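Local coordinates for protein glucose dehydrogenase (Serratia sp. FS14, PDB 7CDY) that is a glucose dehydrogenase of the glucose/sorbosone dehydrogenase family, with a beta-propeller fold and a bound calcium ion, at residues N145-A150 and Q241-A246; G211-D216 and Y234-S239. All coordinates share one frame; numbering follows the deposited sequence.

Contact 1: N145-A150 and Q241-A246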
ATOM      1  N   ASN A 145      15.438   3.629   0.017  1.00 10.47           N
ATOM      2  CA  ASN A 145      16.235   4.666   0.669  1.00 11.03           C
ATOM      3  C   ASN A 145      17.474   5.058  -0.128  1.00 13.32           C
ATOM      4  O   ASN A 145      18.429   5.591   0.439  1.00 15.36           O
ATOM      5  CB  ASN A 145      16.572   4.370   2.143  1.00 12.68           C
ATOM      6  CG  ASN A 145      16.762   5.628   2.960  1.00 16.61           C
ATOM      7  OD1 ASN A 145      16.275   6.706   2.599  1.00 18.05           O
ATOM      8  ND2 ASN A 145      17.490   5.504   4.059  1.00 18.07           N
ATOM      9  N   GLN A 146      17.475   4.814  -1.434  1.00 11.03           N
ATOM     10  CA  GLN A 146      18.502   5.324  -2.345  1.00 11.65           C
ATOM     11  C   GLN A 146      17.804   6.352  -3.238  1.00 12.13           C
ATOM     12  O   GLN A 146      17.290   6.024  -4.307  1.00 11.92           O
ATOM     13  CB  GLN A 146      19.130   4.187  -3.137  1.00 13.47           C
ATOM     14  CG  GLN A 146      19.852   3.180  -2.244  1.00 16.84           C
ATOM     15  CD  GLN A 146      21.057   3.792  -1.546  1.00 20.78           C
ATOM     16  OE1 GLN A 146      21.742   4.649  -2.107  1.00 30.14           O
ATOM     17  NE2 GLN A 146      21.322   3.355  -0.322  1.00 29.67           N
ATOM     18  N   ARG A 147      17.789   7.605  -2.787  1.00 12.21           N
ATOM     19  CA  ARG A 147      16.890   8.610  -3.363  1.00 10.34           C
ATOM     20  C   ARG A 147      16.972   8.746  -4.881  1.00 11.07           C
ATOM     21  O   ARG A 147      15.913   8.746  -5.534  1.00 11.23           O
ATOM     22  CB  ARG A 147      17.061   9.966  -2.654  1.00 11.82           C
ATOM     23  CG  ARG A 147      16.754   9.975  -1.151  1.00 12.16           C
ATOM     24  CD  ARG A 147      16.877  11.391  -0.554  1.00 13.14           C
ATOM     25  NE  ARG A 147      18.200  11.942  -0.829  1.00 14.13           N
ATOM     26  CZ  ARG A 147      19.240  11.807  -0.015  1.00 16.92           C
ATOM     27  NH1 ARG A 147      20.421  12.290  -0.370  1.00 20.30           N
ATOM     28  NH2 ARG A 147      19.103  11.194   1.154  1.00 19.03           N
ATOM     29  N   PRO A 148      18.153   8.880  -5.502  1.00 11.96           N
ATOM     30  CA  PRO A 148      18.182   9.132  -6.953  1.00 12.27           C
ATOM     31  C   PRO A 148      17.645   7.992  -7.792  1.00 11.43           C
ATOM     32  O   PRO A 148      17.279   8.225  -8.952  1.00 12.25           O
ATOM     33  CB  PRO A 148      19.672   9.370  -7.251  1.00 14.02           C
ATOM     34  CG  PRO A 148      20.309   9.627  -5.938  1.00 16.43           C
ATOM     35  CD  PRO A 148      19.503   8.890  -4.918  1.00 12.84           C
ATOM     36  N   THR A 149      17.577   6.772  -7.251  1.00 11.22           N
ATOM     37  CA  THR A 149      17.162   5.643  -8.077  1.00 10.72           C
ATOM     38  C   THR A 149      15.702   5.739  -8.512  1.00 10.28           C
ATOM     39  O   THR A 149      15.326   5.104  -9.503  1.00 11.15           O
ATOM     40  CB  THR A 149      17.441   4.303  -7.381  1.00 11.65           C
ATOM     41  OG1 THR A 149      16.641   4.198  -6.190  1.00 12.06           O
ATOM     42  CG2 THR A 149      18.919   4.163  -7.033  1.00 13.45           C
ATOM     43  N   ALA A 150      14.882   6.552  -7.831  1.00  9.99           N
ATOM     44  CA  ALA A 150      13.493   6.722  -8.253  1.00 10.18           C
ATOM     45  C   ALA A 150      13.400   7.322  -9.651  1.00 10.32           C
ATOM     46  O   ALA A 150      12.419   7.084 -10.363  1.00 10.69           O
ATOM     47  CB  ALA A 150      12.727   7.588  -7.242  1.00  9.59           C
ATOM     48  N   GLN A 241      18.222  20.154   6.818  1.00 17.30           N
ATOM     49  CA  GLN A 241      18.771  20.637   5.563  1.00 17.13           C
ATOM     50  C   GLN A 241      17.898  20.173   4.399  1.00 14.97           C
ATOM     51  O   GLN A 241      17.165  19.193   4.520  1.00 15.69           O
ATOM     52  CB  GLN A 241      20.183  20.084   5.387  1.00 20.95           C
ATOM     53  CG  GLN A 241      21.167  20.604   6.422  1.00 24.31           C
ATOM     54  CD  GLN A 241      21.187  22.115   6.469  1.00 29.77           C
ATOM     55  OE1 GLN A 241      21.506  22.770   5.480  1.00 32.26           O
ATOM     56  NE2 GLN A 241      20.833  22.677   7.617  1.00 38.06           N
ATOM     57  N   PRO A 242      17.957  20.860   3.257  1.00 13.90           N
ATOM     58  CA  PRO A 242      17.208  20.400   2.081  1.00 14.52           C
ATOM     59  C   PRO A 242      17.635  19.004   1.651  1.00 15.56           C
ATOM     60  O   PRO A 242      18.774  18.579   1.859  1.00 16.11           O
ATOM     61  CB  PRO A 242      17.573  21.426   1.003  1.00 16.51           C
ATOM     62  CG  PRO A 242      18.005  22.645   1.772  1.00 16.14           C
ATOM     63  CD  PRO A 242      18.663  22.132   3.003  1.00 18.66           C
ATOM     64  N   ILE A 243      16.698  18.291   1.037  1.00 13.11           N
ATOM     65  CA  ILE A 243      17.070  17.059   0.333  1.00 12.98           C
ATOM     66  C   ILE A 243      18.121  17.412  -0.717  1.00 11.88           C
ATOM     67  O   ILE A 243      17.911  18.354  -1.505  1.00 13.15           O
ATOM     68  CB  ILE A 243      15.819  16.437  -0.316  1.00 10.93           C
ATOM     69  CG1 ILE A 243      14.842  15.907   0.751  1.00 11.75           C
ATOM     70  CG2 ILE A 243      16.195  15.356  -1.333  1.00 13.52           C
ATOM     71  CD1 ILE A 243      15.361  14.746   1.600  1.00 11.83           C
ATOM     72  N   PRO A 244      19.270  16.723  -0.754  1.00 14.24           N
ATOM     73  CA  PRO A 244      20.389  17.191  -1.591  1.00 16.31           C
ATOM     74  C   PRO A 244      20.072  17.298  -3.070  1.00 16.29           C
ATOM     75  O   PRO A 244      20.616  18.186  -3.741  1.00 17.90           O
ATOM     76  CB  PRO A 244      21.485  16.147  -1.325  1.00 20.04           C
ATOM     77  CG  PRO A 244      21.157  15.583   0.005  1.00 20.16           C
ATOM     78  CD  PRO A 244      19.657  15.595   0.108  1.00 14.61           C
ATOM     79  N   GLU A 245      19.236  16.411  -3.603  1.00 12.73           N
ATOM     80  CA  GLU A 245      18.917  16.382  -5.024  1.00 12.06           C
ATOM     81  C   GLU A 245      17.792  17.335  -5.407  1.00 12.33           C
ATOM     82  O   GLU A 245      17.537  17.523  -6.599  1.00 14.49           O
ATOM     83  CB  GLU A 245      18.517  14.960  -5.443  1.00 14.15           C
ATOM     84  CG  GLU A 245      19.554  13.887  -5.128  1.00 15.14           C
ATOM     85  CD  GLU A 245      19.408  13.305  -3.723  1.00 16.75           C
ATOM     86  OE1 GLU A 245      20.221  12.433  -3.360  1.00 17.26           O
ATOM     87  OE2 GLU A 245      18.497  13.730  -2.971  1.00 15.19           O
ATOM     88  N   ALA A 246      17.118  17.937  -4.433  1.00 10.84           N
ATOM     89  CA  ALA A 246      15.891  18.666  -4.727  1.00 11.04           C
ATOM     90  C   ALA A 246      16.194  19.991  -5.417  1.00 13.03           C
ATOM     91  O   ALA A 246      17.078  20.748  -5.000  1.00 15.92           O
ATOM     92  CB  ALA A 246      15.084  18.900  -3.453  1.00 14.62           C
TER
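R147 and E245 form a salt bridge that joins two loops at the protein surface. The grip is side-on and uses two nitrogens, one for each carboxylate oxygen. NE of R147 donates to OE2 of E245 at 2.8 Å with a fairly straight N-H...O angle of 166°, and NH1 of R147 reaches OE1 of E245 at 3.0 Å along a more bent path. Both oxygens are met on their syn side, but the guanidinium and carboxylate planes stand 51° apart, so the pair is twisted rather than coplanar. A bend at chi3 (-56°) in R147 and another at chi2 in E245 bring the two groups together while the side chains cross at about a right angle. Arginine suits this place because it offers two N-H donors on one edge, one for each oxygen, which should restrict rotation of the carboxylate.

The loop of R147 runs between strands 137-140 and 160-163 of one propeller sheet; that of E245 precedes strand 259-261 of another, so the bridge ties connections from separate sheets. E245 itself sits in a type I turn from I243 to A246, closed by the bond from A246 N to I243 O, with P244 at its second position, where proline's fixed phi is readily accommodated.

Apolar contacts frame the ion pair. CD of P244 lies over one face of the guanidinium, 3.4 Å from NH1 of R147, and CG2 of I243 packs obliquely at 4.0 Å from NE of R147. P148, next to R147 in the chain, sets CG 3.8 Å from OE1 of E245. W229 also touches the arginine.

On the R147 side, a 3-10 segment begins with Q146 O accepting both T149 N and T149 OG1; the threonine hydroxyl bond is 2.7 Å long.

Contact 2: G211-D216 and Y234-S239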
ATOM      1  N   GLY A 211       6.500  11.637   2.367  1.00  8.25           N
ATOM      2  CA  GLY A 211       7.627  12.513   2.173  1.00  9.52           C
ATOM      3  C   GLY A 211       8.679  12.234   3.208  1.00  9.86           C
ATOM      4  O   GLY A 211       8.523  11.366   4.073  1.00 10.26           O
ATOM      5  N   PRO A 212       9.787  12.965   3.125  1.00  9.39           N
ATOM      6  CA  PRO A 212      10.842  12.827   4.141  1.00 10.29           C
ATOM      7  C   PRO A 212      10.454  13.578   5.410  1.00 10.04           C
ATOM      8  O   PRO A 212       9.491  13.184   6.077  1.00 12.34           O
ATOM      9  CB  PRO A 212      12.079  13.414   3.439  1.00 10.93           C
ATOM     10  CG  PRO A 212      11.515  14.436   2.488  1.00 10.52           C
ATOM     11  CD  PRO A 212      10.146  13.910   2.053  1.00 10.09           C
ATOM     12  N   ARG A 213      11.153  14.655   5.764  1.00 11.15           N
ATOM     13  CA  ARG A 213      10.680  15.496   6.861  1.00 12.31           C
ATOM     14  C   ARG A 213       9.669  16.464   6.261  1.00 10.38           C
ATOM     15  O   ARG A 213      10.019  17.530   5.742  1.00 11.95           O
ATOM     16  CB  ARG A 213      11.838  16.211   7.549  1.00 12.93           C
ATOM     17  CG  ARG A 213      11.407  17.110   8.700  1.00 15.65           C
ATOM     18  CD  ARG A 213      12.613  17.536   9.519  1.00 18.99           C
ATOM     19  NE  ARG A 213      12.305  18.658  10.396  1.00 22.25           N
ATOM     20  CZ  ARG A 213      13.199  19.234  11.192  1.00 29.07           C
ATOM     21  NH1 ARG A 213      12.844  20.254  11.962  1.00 31.58           N
ATOM     22  NH2 ARG A 213      14.449  18.790  11.216  1.00 23.30           N
ATOM     23  N   GLY A 214       8.399  16.072   6.306  1.00 11.59           N
ATOM     24  CA  GLY A 214       7.352  16.791   5.621  1.00  9.80           C
ATOM     25  C   GLY A 214       7.133  16.297   4.200  1.00  8.91           C
ATOM     26  O   GLY A 214       7.933  15.556   3.618  1.00 10.50           O
ATOM     27  N   GLY A 215       6.006  16.725   3.639  1.00  9.24           N
ATOM     28  CA  GLY A 215       5.738  16.530   2.227  1.00  9.55           C
ATOM     29  C   GLY A 215       5.091  15.223   1.817  1.00  9.10           C
ATOM     30  O   GLY A 215       5.289  14.786   0.673  1.00 10.53           O
ATOM     31  N   ASP A 216       4.295  14.595   2.680  1.00  8.86           N
ATOM     32  CA  ASP A 216       3.507  13.445   2.243  1.00  9.24           C
ATOM     33  C   ASP A 216       2.582  13.877   1.108  1.00  8.33           C
ATOM     34  O   ASP A 216       2.158  15.036   1.038  1.00  9.75           O
ATOM     35  CB  ASP A 216       2.646  12.912   3.398  1.00  9.03           C
ATOM     36  CG  ASP A 216       3.449  12.211   4.501  1.00  9.74           C
ATOM     37  OD1 ASP A 216       4.697  12.179   4.469  1.00 10.72           O
ATOM     38  OD2 ASP A 216       2.787  11.686   5.429  1.00 10.13           O
ATOM     39  N   TYR A 234       7.948  18.418  -1.373  1.00  9.95           N
ATOM     40  CA  TYR A 234       7.444  19.362  -0.382  1.00 10.68           C
ATOM     41  C   TYR A 234       8.072  19.166   0.992  1.00 11.79           C
ATOM     42  O   TYR A 234       7.713  19.894   1.927  1.00 13.57           O
ATOM     43  CB  TYR A 234       5.905  19.290  -0.301  1.00 11.95           C
ATOM     44  CG  TYR A 234       5.240  20.026  -1.432  1.00 11.73           C
ATOM     45  CD1 TYR A 234       5.172  21.417  -1.430  1.00 12.96           C
ATOM     46  CD2 TYR A 234       4.744  19.346  -2.529  1.00 11.12           C
ATOM     47  CE1 TYR A 234       4.587  22.105  -2.474  1.00 12.07           C
ATOM     48  CE2 TYR A 234       4.162  20.030  -3.591  1.00 13.02           C
ATOM     49  CZ  TYR A 234       4.104  21.415  -3.554  1.00 11.48           C
ATOM     50  OH  TYR A 234       3.540  22.129  -4.589  1.00 14.44           O
ATOM     51  N   GLY A 235       9.017  18.241   1.141  1.00 10.55           N
ATOM     52  CA  GLY A 235       9.693  18.014   2.396  1.00 10.93           C
ATOM     53  C   GLY A 235      11.148  18.459   2.354  1.00 11.34           C
ATOM     54  O   GLY A 235      11.666  18.938   1.345  1.00 12.61           O
ATOM     55  N   ILE A 236      11.802  18.294   3.503  1.00 10.22           N
ATOM     56  CA  ILE A 236      13.231  18.537   3.664  1.00 11.45           C
ATOM     57  C   ILE A 236      13.853  17.276   4.256  1.00 11.38           C
ATOM     58  O   ILE A 236      13.156  16.315   4.562  1.00 10.85           O
ATOM     59  CB  ILE A 236      13.533  19.789   4.521  1.00 13.18           C
ATOM     60  CG1 ILE A 236      12.979  19.630   5.945  1.00 13.26           C
ATOM     61  CG2 ILE A 236      12.967  21.019   3.843  1.00 15.14           C
ATOM     62  CD1 ILE A 236      13.217  20.830   6.867  1.00 15.10           C
ATOM     63  N   ASN A 237      15.179  17.264   4.384  1.00 12.11           N
ATOM     64  CA  ASN A 237      15.806  16.106   5.000  1.00 13.26           C
ATOM     65  C   ASN A 237      15.609  16.138   6.518  1.00 12.52           C
ATOM     66  O   ASN A 237      15.298  17.178   7.115  1.00 14.15           O
ATOM     67  CB  ASN A 237      17.293  16.021   4.635  1.00 14.14           C
ATOM     68  CG  ASN A 237      17.761  14.591   4.468  1.00 14.63           C
ATOM     69  OD1 ASN A 237      17.062  13.656   4.854  1.00 15.51           O
ATOM     70  ND2 ASN A 237      18.949  14.412   3.894  1.00 16.84           N
ATOM     71  N   TYR A 238      15.770  14.961   7.141  1.00 16.10           N
ATOM     72  CA  TYR A 238      15.484  14.824   8.570  1.00 15.92           C
ATOM     73  C   TYR A 238      16.375  15.723   9.422  1.00 19.74           C
ATOM     74  O   TYR A 238      15.965  16.156  10.505  1.00 20.72           O
ATOM     75  CB  TYR A 238      15.576  13.350   8.983  1.00 18.01           C
ATOM     76  CG  TYR A 238      14.525  12.500   8.303  1.00 16.54           C
ATOM     77  CD1 TYR A 238      13.204  12.529   8.729  1.00 19.18           C
ATOM     78  CD2 TYR A 238      14.847  11.696   7.219  1.00 19.36           C
ATOM     79  CE1 TYR A 238      12.232  11.770   8.095  1.00 20.69           C
ATOM     80  CE2 TYR A 238      13.878  10.933   6.576  1.00 20.01           C
ATOM     81  CZ  TYR A 238      12.582  10.972   7.026  1.00 19.50           C
ATOM     82  OH  TYR A 238      11.618  10.218   6.394  1.00 24.45           O
ATOM     83  N   SER A 239      17.576  16.038   8.936  1.00 16.65           N
ATOM     84  CA  SER A 239      18.476  16.949   9.633  1.00 20.55           C
ATOM     85  C   SER A 239      17.951  18.372   9.668  1.00 24.12           C
ATOM     86  O   SER A 239      18.420  19.174  10.485  1.00 25.02           O
ATOM     87  CB  SER A 239      19.810  16.983   8.898  1.00 21.95           C
ATOM     88  OG  SER A 239      19.645  17.603   7.627  1.00 23.09           O
TER
HETATM   89  O   HOH W   1      16.421  20.477  12.814  1.00 42.41           O
HETATM   90  O   HOH W   2       6.351  15.999  -1.544  1.00 11.68           O
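R213 and I236 meet through their backbones as an antiparallel hydrogen-bonded pair, a single beta bridge. R213 N donates to I236 O at 2.9 Å, and I236 N returns a bond to R213 O at 3.0 Å that is nearly straight at the hydrogen (171°). Beside this bridge the two side chains run together in the same direction, with CB of R213 3.9 Å from CG1 of I236. The arginine is extended, CG anti to the backbone N (chi1 180°), which carries its guanidinium along the other segment until NH2 of R213 donates a hydrogen bond to Y238 O at 3.1 Å. That carbonyl oxygen lies near the guanidinium plane, although the nitrogen sits well above the plane of the carbonyl. CD1 of I236 lies over one guanidinium face, and a water accepting from NH2 of R213 bonds weakly to S239 O.

The ring of Y238 turns back over the other segment: R213 N lies above one face, offset toward the rim, and OH of Y238 approaches CA of P212 at 3.5 Å. P212 in turn packs its ring on the bridge, CG 3.2 Å from I236 O.

Glycines allow the backbones to come so close. G214 and G215 both have positive phi, which glycine adopts readily, and CA of G215 packs 3.7 Å from C of Y234; G235 CA makes a CA-H...O contact with G214 O. A second water joins G215 O to Y234 N.

Farther out, D216 OD1 accepts from G211 N, joining the two ends of the loop 211-216, and also binds S264 OG, while D216 OD2 takes G266 N and L267 N. The ring of Y234 stacks on Y260, and its hydroxyl bonds Q256. G215 and D216 form a G1 bulge against W261. The loop 211-216 links strands 205-210 and 216-219, and 216-219 pairs on its far side with 259-261 in the four-stranded sheet.

The centres of contacts 1 and 2 lie about 10 Å apart, on the same side of the chain's centre, and the two touch. Along the sequence the order is 145-150, 211-216, 234-239, 241-246. Segments 234-239 and 241-246 belong to one long connection between strands 216-219 and 259-261. Contact 2 holds 234-239 to the loop joining strands 205-210 and 216-219 of the same four-stranded sheet, and contact 1 holds 241-246 to a loop of another sheet. I243 joins the two by packing CD1 on N237 and P212. The side chains of Y234 and I243 are about 6 and 11 Å from the calcium ion bound by E217 and Y227, so both contacts fasten the long connection close to the metal site.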